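Local coordinates for protein-glutamine gamma-glutamyltransferase 2 (Pagrus major, PDB 1G0D), which probably catalyses the calcium-dependent cross-linking of peptide-bound glutamine to primary amines such as the side chain of lysine, at residues M132-P136 with C285-P289; V184-F189 with T281-L286; A221-S225 with F275-A279. All coordinates share one frame; numbering follows the deposited sequence.

Contact 1: residues M132-P136 with C285-P289; sequences MLFNP and CLGIP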
ATOM      1  N   MET A 132       9.386  21.672   3.730  1.00 15.80           N
ATOM      2  CA  MET A 132       8.167  22.032   3.035  1.00 17.13           C
ATOM      3  C   MET A 132       7.511  20.799   2.404  1.00 17.80           C
ATOM      4  O   MET A 132       8.154  20.062   1.658  1.00 21.62           O
ATOM      5  CB  MET A 132       8.490  23.055   1.958  1.00 16.73           C
ATOM      6  CG  MET A 132       7.304  23.420   1.105  1.00 16.74           C
ATOM      7  SD  MET A 132       6.376  24.797   1.809  1.00 19.60           S
ATOM      8  CE  MET A 132       7.500  26.153   1.532  1.00 11.21           C
ATOM      9  N   LEU A 133       6.232  20.598   2.708  1.00 16.43           N
ATOM     10  CA  LEU A 133       5.430  19.474   2.211  1.00 14.05           C
ATOM     11  C   LEU A 133       4.301  19.943   1.253  1.00 14.77           C
ATOM     12  O   LEU A 133       4.088  21.130   1.055  1.00 13.73           O
ATOM     13  CB  LEU A 133       4.783  18.745   3.398  1.00 13.19           C
ATOM     14  CG  LEU A 133       5.574  17.964   4.454  1.00 16.07           C
ATOM     15  CD1 LEU A 133       7.058  17.967   4.201  1.00  8.42           C
ATOM     16  CD2 LEU A 133       5.251  18.549   5.754  1.00 13.29           C
ATOM     17  N   PHE A 134       3.577  18.991   0.675  1.00 14.62           N
ATOM     18  CA  PHE A 134       2.477  19.285  -0.233  1.00 10.35           C
ATOM     19  C   PHE A 134       1.318  19.789   0.648  1.00 12.87           C
ATOM     20  O   PHE A 134       1.225  19.432   1.815  1.00 14.10           O
ATOM     21  CB  PHE A 134       2.076  17.997  -0.977  1.00  6.93           C
ATOM     22  CG  PHE A 134       2.980  17.658  -2.134  1.00  5.22           C
ATOM     23  CD1 PHE A 134       3.904  16.618  -2.040  1.00  9.42           C
ATOM     24  CD2 PHE A 134       2.952  18.410  -3.299  1.00  4.57           C
ATOM     25  CE1 PHE A 134       4.792  16.348  -3.090  1.00  5.82           C
ATOM     26  CE2 PHE A 134       3.838  18.147  -4.358  1.00  6.50           C
ATOM     27  CZ  PHE A 134       4.755  17.125  -4.254  1.00  2.90           C
ATOM     28  N   ASN A 135       0.422  20.599   0.088  1.00 13.75           N
ATOM     29  CA  ASN A 135      -0.693  21.162   0.846  1.00  8.22           C
ATOM     30  C   ASN A 135      -2.044  20.901   0.210  1.00 12.54           C
ATOM     31  O   ASN A 135      -2.538  21.738  -0.543  1.00 14.05           O
ATOM     32  CB  ASN A 135      -0.518  22.667   0.944  1.00  4.80           C
ATOM     33  CG  ASN A 135      -1.204  23.237   2.135  1.00 10.53           C
ATOM     34  OD1 ASN A 135      -2.010  22.559   2.768  1.00 16.33           O
ATOM     35  ND2 ASN A 135      -0.899  24.483   2.472  1.00  8.56           N
ATOM     36  N   PRO A 136      -2.660  19.733   0.484  1.00 11.67           N
ATOM     37  CA  PRO A 136      -3.971  19.436  -0.098  1.00 14.19           C
ATOM     38  C   PRO A 136      -5.112  20.246   0.498  1.00 16.06           C
ATOM     39  O   PRO A 136      -6.250  20.085   0.078  1.00 19.08           O
ATOM     40  CB  PRO A 136      -4.164  17.935   0.145  1.00 12.05           C
ATOM     41  CG  PRO A 136      -3.188  17.550   1.145  1.00 10.74           C
ATOM     42  CD  PRO A 136      -2.138  18.620   1.282  1.00 12.25           C
ATOM     43  N   CYS A 285       2.995  11.075   4.213  1.00 17.93           N
ATOM     44  CA  CYS A 285       3.946  11.957   4.910  1.00 15.23           C
ATOM     45  C   CYS A 285       4.315  13.208   4.114  1.00 15.22           C
ATOM     46  O   CYS A 285       4.343  14.285   4.665  1.00 21.03           O
ATOM     47  CB  CYS A 285       5.239  11.217   5.252  1.00 12.20           C
ATOM     48  SG  CYS A 285       6.293  12.077   6.466  1.00 14.26           S
ATOM     49  N   LEU A 286       4.609  13.088   2.826  1.00 14.38           N
ATOM     50  CA  LEU A 286       4.982  14.265   2.054  1.00  9.12           C
ATOM     51  C   LEU A 286       3.777  15.143   1.784  1.00  9.46           C
ATOM     52  O   LEU A 286       3.920  16.278   1.334  1.00 10.82           O
ATOM     53  CB  LEU A 286       5.650  13.864   0.734  1.00  4.23           C
ATOM     54  CG  LEU A 286       6.969  13.110   0.924  1.00 10.08           C
ATOM     55  CD1 LEU A 286       7.703  12.959  -0.405  1.00  7.84           C
ATOM     56  CD2 LEU A 286       7.861  13.840   1.893  1.00  7.26           C
ATOM     57  N   GLY A 287       2.581  14.622   2.023  1.00  9.94           N
ATOM     58  CA  GLY A 287       1.407  15.448   1.808  1.00  8.79           C
ATOM     59  C   GLY A 287       0.507  15.110   0.640  1.00 12.57           C
ATOM     60  O   GLY A 287      -0.457  15.837   0.353  1.00 16.31           O
ATOM     61  N   ILE A 288       0.774  14.020  -0.056  1.00 10.38           N
ATOM     62  CA  ILE A 288      -0.090  13.698  -1.182  1.00  8.70           C
ATOM     63  C   ILE A 288      -1.143  12.720  -0.703  1.00  9.18           C
ATOM     64  O   ILE A 288      -0.806  11.663  -0.197  1.00 13.19           O
ATOM     65  CB  ILE A 288       0.725  13.077  -2.356  1.00  5.70           C
ATOM     66  CG1 ILE A 288       1.854  14.037  -2.775  1.00  4.81           C
ATOM     67  CG2 ILE A 288      -0.166  12.821  -3.537  1.00  2.00           C
ATOM     68  CD1 ILE A 288       2.695  13.561  -3.976  1.00  4.99           C
ATOM     69  N   PRO A 289      -2.431  13.072  -0.822  1.00  9.52           N
ATOM     70  CA  PRO A 289      -3.517  12.183  -0.388  1.00 11.27           C
ATOM     71  C   PRO A 289      -3.377  10.773  -1.015  1.00 15.02           C
ATOM     72  O   PRO A 289      -3.325  10.631  -2.249  1.00 17.94           O
ATOM     73  CB  PRO A 289      -4.772  12.913  -0.848  1.00  7.82           C
ATOM     74  CG  PRO A 289      -4.370  14.289  -0.967  1.00  8.01           C
ATOM     75  CD  PRO A 289      -2.948  14.333  -1.356  1.00  9.58           C
TER

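Contact 2: residues V184-F189 with T281-L286; sequences VMDICF and TVLRCL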
ATOM      1  N   VAL A 184      10.504   9.775  10.225  1.00 19.90           N
ATOM      2  CA  VAL A 184      10.001   9.199   8.993  1.00 18.84           C
ATOM      3  C   VAL A 184       9.924  10.273   7.889  1.00 22.97           C
ATOM      4  O   VAL A 184       9.976   9.952   6.691  1.00 26.67           O
ATOM      5  CB  VAL A 184       8.647   8.573   9.229  1.00 13.38           C
ATOM      6  CG1 VAL A 184       7.947   8.364   7.908  1.00 13.58           C
ATOM      7  CG2 VAL A 184       8.830   7.257  10.004  1.00 11.23           C
ATOM      8  N   MET A 185       9.801  11.546   8.279  1.00 20.32           N
ATOM      9  CA  MET A 185       9.735  12.594   7.283  1.00 18.53           C
ATOM     10  C   MET A 185      11.125  12.769   6.679  1.00 18.34           C
ATOM     11  O   MET A 185      11.289  12.919   5.471  1.00 19.80           O
ATOM     12  CB  MET A 185       9.287  13.910   7.917  1.00 20.37           C
ATOM     13  CG  MET A 185       9.351  15.097   6.965  1.00 18.95           C
ATOM     14  SD  MET A 185       9.287  16.693   7.756  1.00 21.66           S
ATOM     15  CE  MET A 185      10.933  16.734   8.560  1.00 20.36           C
ATOM     16  N   ASP A 186      12.134  12.750   7.524  1.00 17.72           N
ATOM     17  CA  ASP A 186      13.491  12.923   7.053  1.00 15.88           C
ATOM     18  C   ASP A 186      13.927  11.827   6.096  1.00 17.21           C
ATOM     19  O   ASP A 186      14.676  12.100   5.138  1.00 16.50           O
ATOM     20  CB  ASP A 186      14.408  12.958   8.236  1.00 16.59           C
ATOM     21  CG  ASP A 186      14.051  14.038   9.178  1.00 20.15           C
ATOM     22  OD1 ASP A 186      14.801  15.024   9.166  1.00 24.23           O
ATOM     23  OD2 ASP A 186      13.039  13.909   9.916  1.00 23.46           O
ATOM     24  N   ILE A 187      13.482  10.598   6.371  1.00 15.38           N
ATOM     25  CA  ILE A 187      13.801   9.451   5.521  1.00 14.36           C
ATOM     26  C   ILE A 187      13.034   9.550   4.196  1.00 17.67           C
ATOM     27  O   ILE A 187      13.500   9.080   3.156  1.00 24.03           O
ATOM     28  CB  ILE A 187      13.400   8.111   6.159  1.00  9.41           C
ATOM     29  CG1 ILE A 187      14.177   7.858   7.453  1.00 11.00           C
ATOM     30  CG2 ILE A 187      13.719   7.011   5.205  1.00  9.31           C
ATOM     31  CD1 ILE A 187      13.530   6.867   8.397  1.00  2.00           C
ATOM     32  N   CYS A 188      11.842  10.137   4.227  1.00 18.39           N
ATOM     33  CA  CYS A 188      11.074  10.275   3.011  1.00 14.13           C
ATOM     34  C   CYS A 188      11.874  11.122   2.033  1.00 13.91           C
ATOM     35  O   CYS A 188      11.997  10.719   0.891  1.00 21.91           O
ATOM     36  CB  CYS A 188       9.714  10.889   3.300  1.00 12.24           C
ATOM     37  SG  CYS A 188       8.579   9.729   4.052  1.00 13.90           S
ATOM     38  N   PHE A 189      12.428  12.264   2.467  1.00 14.17           N
ATOM     39  CA  PHE A 189      13.264  13.127   1.596  1.00 12.57           C
ATOM     40  C   PHE A 189      14.574  12.440   1.225  1.00 13.96           C
ATOM     41  O   PHE A 189      15.200  12.803   0.244  1.00 14.92           O
ATOM     42  CB  PHE A 189      13.599  14.475   2.260  1.00 11.99           C
ATOM     43  CG  PHE A 189      12.457  15.463   2.241  1.00 11.71           C
ATOM     44  CD1 PHE A 189      11.811  15.824   3.424  1.00 11.20           C
ATOM     45  CD2 PHE A 189      11.952  15.940   1.037  1.00 11.02           C
ATOM     46  CE1 PHE A 189      10.672  16.633   3.404  1.00 15.00           C
ATOM     47  CE2 PHE A 189      10.813  16.752   1.007  1.00 13.78           C
ATOM     48  CZ  PHE A 189      10.167  17.097   2.191  1.00  8.84           C
ATOM     49  N   THR A 281       2.757   5.286   3.235  1.00 12.55           N
ATOM     50  CA  THR A 281       3.363   5.995   4.378  1.00  9.27           C
ATOM     51  C   THR A 281       4.156   7.211   3.953  1.00 12.65           C
ATOM     52  O   THR A 281       4.102   8.260   4.580  1.00 15.11           O
ATOM     53  CB  THR A 281       4.342   5.099   5.152  1.00  8.20           C
ATOM     54  OG1 THR A 281       3.635   4.338   6.135  1.00  9.76           O
ATOM     55  CG2 THR A 281       5.342   5.920   5.878  1.00  4.04           C
ATOM     56  N   VAL A 282       4.914   7.059   2.881  1.00 13.20           N
ATOM     57  CA  VAL A 282       5.751   8.133   2.400  1.00 14.07           C
ATOM     58  C   VAL A 282       4.987   9.241   1.673  1.00 14.80           C
ATOM     59  O   VAL A 282       5.261  10.409   1.872  1.00 20.17           O
ATOM     60  CB  VAL A 282       6.894   7.553   1.464  1.00 14.93           C
ATOM     61  CG1 VAL A 282       7.712   8.708   0.846  1.00 15.58           C
ATOM     62  CG2 VAL A 282       7.821   6.610   2.284  1.00 10.00           C
ATOM     63  N   LEU A 283       4.040   8.890   0.823  1.00 13.52           N
ATOM     64  CA  LEU A 283       3.306   9.914   0.101  1.00 10.14           C
ATOM     65  C   LEU A 283       2.388  10.659   1.116  1.00 12.69           C
ATOM     66  O   LEU A 283       2.320  11.897   1.142  1.00 13.75           O
ATOM     67  CB  LEU A 283       2.550   9.250  -1.064  1.00  6.86           C
ATOM     68  CG  LEU A 283       3.493   8.604  -2.104  1.00  7.42           C
ATOM     69  CD1 LEU A 283       2.730   7.607  -2.924  1.00  2.00           C
ATOM     70  CD2 LEU A 283       4.117   9.652  -3.015  1.00  2.00           C
ATOM     71  N   ARG A 284       1.717   9.917   1.989  1.00 13.18           N
ATOM     72  CA  ARG A 284       0.904  10.572   3.008  1.00 10.86           C
ATOM     73  C   ARG A 284       1.834  11.540   3.759  1.00 12.88           C
ATOM     74  O   ARG A 284       1.535  12.705   3.883  1.00 18.05           O
ATOM     75  CB  ARG A 284       0.299   9.538   3.946  1.00  2.00           C
ATOM     76  CG  ARG A 284      -1.058   9.126   3.486  1.00  2.00           C
ATOM     77  CD  ARG A 284      -1.817   8.319   4.509  1.00  2.00           C
ATOM     78  NE  ARG A 284      -2.928   7.616   3.849  1.00  3.51           N
ATOM     79  CZ  ARG A 284      -3.847   6.908   4.494  1.00  4.49           C
ATOM     80  NH1 ARG A 284      -3.785   6.809   5.813  1.00  3.64           N
ATOM     81  NH2 ARG A 284      -4.842   6.309   3.840  1.00  2.00           N
ATOM     82  N   CYS A 285       2.995  11.075   4.213  1.00 17.93           N
ATOM     83  CA  CYS A 285       3.946  11.957   4.910  1.00 15.23           C
ATOM     84  C   CYS A 285       4.315  13.208   4.114  1.00 15.22           C
ATOM     85  O   CYS A 285       4.343  14.285   4.665  1.00 21.03           O
ATOM     86  CB  CYS A 285       5.239  11.217   5.252  1.00 12.20           C
ATOM     87  SG  CYS A 285       6.293  12.077   6.466  1.00 14.26           S
ATOM     88  N   LEU A 286       4.609  13.088   2.826  1.00 14.38           N
ATOM     89  CA  LEU A 286       4.982  14.265   2.054  1.00  9.12           C
ATOM     90  C   LEU A 286       3.777  15.143   1.784  1.00  9.46           C
ATOM     91  O   LEU A 286       3.920  16.278   1.334  1.00 10.82           O
ATOM     92  CB  LEU A 286       5.650  13.864   0.734  1.00  4.23           C
ATOM     93  CG  LEU A 286       6.969  13.110   0.924  1.00 10.08           C
ATOM     94  CD1 LEU A 286       7.703  12.959  -0.405  1.00  7.84           C
ATOM     95  CD2 LEU A 286       7.861  13.840   1.893  1.00  7.26           C
TER

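Contact 3: residues A221-S225 with F275-A279; sequences AMVNS and FAAVA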
ATOM      1  N   ALA A 221       8.724   4.378  -7.791  1.00 21.22           N
ATOM      2  CA  ALA A 221       9.848   3.687  -8.407  1.00 16.67           C
ATOM      3  C   ALA A 221      10.902   3.211  -7.410  1.00 17.89           C
ATOM      4  O   ALA A 221      11.506   2.143  -7.595  1.00 19.58           O
ATOM      5  CB  ALA A 221      10.475   4.586  -9.456  1.00 12.26           C
ATOM      6  N   MET A 222      11.115   3.980  -6.348  1.00 19.35           N
ATOM      7  CA  MET A 222      12.126   3.634  -5.344  1.00 19.60           C
ATOM      8  C   MET A 222      11.736   2.564  -4.327  1.00 20.20           C
ATOM      9  O   MET A 222      12.611   1.934  -3.714  1.00 22.25           O
ATOM     10  CB  MET A 222      12.551   4.891  -4.602  1.00 17.00           C
ATOM     11  CG  MET A 222      13.305   5.863  -5.483  1.00 17.85           C
ATOM     12  SD  MET A 222      15.053   5.436  -5.554  1.00 17.51           S
ATOM     13  CE  MET A 222      15.340   4.953  -3.761  1.00  8.78           C
ATOM     14  N   VAL A 223      10.433   2.362  -4.139  1.00 18.10           N
ATOM     15  CA  VAL A 223       9.968   1.372  -3.166  1.00 16.91           C
ATOM     16  C   VAL A 223      10.463  -0.031  -3.434  1.00 17.66           C
ATOM     17  O   VAL A 223      10.839  -0.736  -2.503  1.00 20.71           O
ATOM     18  CB  VAL A 223       8.447   1.365  -3.059  1.00 12.09           C
ATOM     19  CG1 VAL A 223       7.978   0.289  -2.070  1.00 11.94           C
ATOM     20  CG2 VAL A 223       8.001   2.723  -2.611  1.00 11.62           C
ATOM     21  N   ASN A 224      10.471  -0.448  -4.691  1.00 19.00           N
ATOM     22  CA  ASN A 224      10.972  -1.768  -4.981  1.00 19.66           C
ATOM     23  C   ASN A 224      11.757  -1.878  -6.270  1.00 22.60           C
ATOM     24  O   ASN A 224      12.872  -2.360  -6.269  1.00 25.88           O
ATOM     25  CB  ASN A 224       9.837  -2.778  -5.001  1.00 18.39           C
ATOM     26  CG  ASN A 224      10.292  -4.155  -5.457  1.00 15.81           C
ATOM     27  OD1 ASN A 224       9.683  -4.780  -6.318  1.00 14.36           O
ATOM     28  ND2 ASN A 224      11.373  -4.631  -4.872  1.00 21.25           N
ATOM     29  N   SER A 225      11.192  -1.411  -7.371  1.00 26.81           N
ATOM     30  CA  SER A 225      11.866  -1.549  -8.651  1.00 26.67           C
ATOM     31  C   SER A 225      13.339  -1.170  -8.691  1.00 30.91           C
ATOM     32  O   SER A 225      14.115  -1.828  -9.403  1.00 35.51           O
ATOM     33  CB  SER A 225      11.111  -0.787  -9.745  1.00 23.08           C
ATOM     34  OG  SER A 225      11.565   0.540  -9.831  1.00 24.59           O
ATOM     35  N   PHE A 275       4.748  -3.113  -0.393  1.00 14.35           N
ATOM     36  CA  PHE A 275       5.292  -2.042  -1.247  1.00 11.46           C
ATOM     37  C   PHE A 275       4.259  -0.924  -1.247  1.00 12.93           C
ATOM     38  O   PHE A 275       4.598   0.240  -1.174  1.00 14.10           O
ATOM     39  CB  PHE A 275       5.403  -2.458  -2.726  1.00 13.06           C
ATOM     40  CG  PHE A 275       6.386  -3.536  -3.007  1.00 14.59           C
ATOM     41  CD1 PHE A 275       7.435  -3.798  -2.132  1.00 17.36           C
ATOM     42  CD2 PHE A 275       6.186  -4.378  -4.111  1.00 18.84           C
ATOM     43  CE1 PHE A 275       8.256  -4.893  -2.332  1.00 22.03           C
ATOM     44  CE2 PHE A 275       7.000  -5.491  -4.336  1.00 18.26           C
ATOM     45  CZ  PHE A 275       8.035  -5.752  -3.445  1.00 24.01           C
ATOM     46  N   ALA A 276       2.989  -1.293  -1.401  1.00 11.54           N
ATOM     47  CA  ALA A 276       1.915  -0.317  -1.438  1.00  9.23           C
ATOM     48  C   ALA A 276       1.813   0.424  -0.097  1.00 13.13           C
ATOM     49  O   ALA A 276       1.788   1.662  -0.085  1.00 17.67           O
ATOM     50  CB  ALA A 276       0.621  -1.000  -1.777  1.00  2.38           C
ATOM     51  N   ALA A 277       1.770  -0.315   1.017  1.00 12.25           N
ATOM     52  CA  ALA A 277       1.708   0.282   2.351  1.00 10.53           C
ATOM     53  C   ALA A 277       2.881   1.203   2.570  1.00 13.94           C
ATOM     54  O   ALA A 277       2.684   2.290   3.042  1.00 21.45           O
ATOM     55  CB  ALA A 277       1.746  -0.748   3.370  1.00 15.07           C
ATOM     56  N   VAL A 278       4.104   0.789   2.240  1.00 13.62           N
ATOM     57  CA  VAL A 278       5.272   1.671   2.418  1.00  6.95           C
ATOM     58  C   VAL A 278       5.144   2.893   1.486  1.00 12.57           C
ATOM     59  O   VAL A 278       5.581   3.986   1.818  1.00 16.30           O
ATOM     60  CB  VAL A 278       6.593   0.903   2.119  1.00  8.08           C
ATOM     61  CG1 VAL A 278       7.777   1.826   2.049  1.00  5.45           C
ATOM     62  CG2 VAL A 278       6.829  -0.115   3.164  1.00  3.58           C
ATOM     63  N   ALA A 279       4.537   2.730   0.313  1.00 17.70           N
ATOM     64  CA  ALA A 279       4.359   3.869  -0.619  1.00 16.78           C
ATOM     65  C   ALA A 279       3.382   4.821   0.026  1.00 18.99           C
ATOM     66  O   ALA A 279       3.571   6.032  -0.017  1.00 23.92           O
ATOM     67  CB  ALA A 279       3.785   3.411  -2.008  1.00 15.87           C
TER

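Contact 1: residues M132-P136 with C285-P289
F134 meets the end of helix 272-286 where that helix stops in a Schellman motif, and here strand 121-133 of the N-terminal β-sandwich hands the chain on to the catalytic core of the transglutaminase fold. The tight part gathers round one carbonyl. F134 N gives L286 O a hydrogen bond of 2.8 Å, almost straight at 171°. The same oxygen lies at the edge of the F134 ring, near its plane and 3.4 Å from CD1. With CG beside the backbone N (chi1 -80°), the ring runs alongside I288 and points the same way, its CD1 3.4 Å from I288 CG1 and its CE1 3.6 Å from I288 CD1. Replacing F134 by alanine is likely to leave I288 CG1 and CD1 without the ring they pack against and to open a gap beside them. G287 turns the chain out of the helix with a phi of 110°, and a CB on it would run into F134 O. Packing is looser only between the two proline rings, where P136 CB stands 3.8 Å from P289 CG. Even this pair does not face solvent, since L151 and V155 of helix 148-156 cover both rings. N135 turns away, its ND2 bonded to R36 O. Elsewhere on its ring P136 sits close on the backbone, with CG 3.3 Å from G287 O.

Contact 2: residues V184-F189 with T281-L286
C188 is directed at helix 272-286, against the side chains of V282, C285 and L286. Its CB carries the contact, lying 3.8 Å from V282 CG1 and equally 3.8 Å from L286 CD2. The sulfur beyond it also faces V282 and the CB of C285, but its exact position is less sure, because the model sets it too close to a backbone oxygen of its own helix. C285 answers in the reverse direction: with SG anti to the backbone N (chi1 -165°), its sulfur reaches back over the start of the opposing segment and settles 3.6 Å from M185 CA and 3.8 Å from M185 CB. These side chains join two helices of the catalytic core that cross nearly at right angles: the axes of 184-189 and 281-286 approach to 9.6 Å at a crossing angle of -102°. At one end of the crossing, V184 and T281 meet at about a right angle through their methyls CG1 and CG2, while the hydroxyl OG1 of T281 is hydrogen-bonded to Y177 O. At the other end L286 sends CD2 over one face of the F189 ring, toward its rim, in a CH-pi contact of 4.2 Å from CD2 to the ring centroid. L133 of strand 121-133 also packs on F189.

Contact 3: residues A221-S225 with F275-A279
N224 lies flat over one face of the F275 ring, a contact set one turn into helix 272-286, the helix that in this papain-like core carries the catalytic C272 at its start. Its CB sits above the middle of the ring, 3.7 Å from the centroid and only 8° off the normal, a close CH-pi contact. Beyond CB the amide continues across the same face, its plane 12° from that of the ring, so the two groups are stacked. The carboxamide drifts toward the far rim: CG of N224 is 3.4 Å from F275 CZ, and its OD1 is likewise 3.4 Å from F275 CE2. Placing CG anti to the backbone N (chi1 173°) helps carry the amide out over the ring.

V223 supplies the apolar half of this first shell. Its CG1 touches the backbone of F275 at the carbonyl O, 3.5 Å away, and the side chain at CB, 3.8 Å away. The other methyl, CG2, faces A279 one turn further along, and V278 makes a marginal approach to CG1.

What holds these groups in place lies a layer out. The ND2 of N224 is hydrogen-bonded to L232 O, fixing the turn of the amide over the ring, and V223 is joined to the same residue through the backbone. L232 also packs on F275, as do P356 and T357, which directly follow the catalytic D355. The F275 side chain lies about 5 Å from that of C272 and about 6 Å from that of D355, consistent with a second-shell position, near but not touching either. Just past N224, S225 OG reaches back to the turn before and donates a 2.8 Å hydrogen bond to a lone pair of A221 O, in the carbonyl plane.

All three contacts draw on helix 272-286, contact 3 near its start and contacts 1 and 2 toward its end. Contacts 1 and 2, with centres 9 Å apart, share C285 and L286 and touch directly: L133 CD1 is 3.8 Å from F189 CZ, and I288 N probably hydrogen-bonds to L283 O at 2.9 Å. Contact 3 is centred 12 Å from contact 2 and 17 Å from contact 1, and in sequence it is nested within the loops that both close. It alone of the three approaches the active site, through F275. One helix thereby links the surroundings of the catalytic C272 to the junction with the N-terminal β-sandwich.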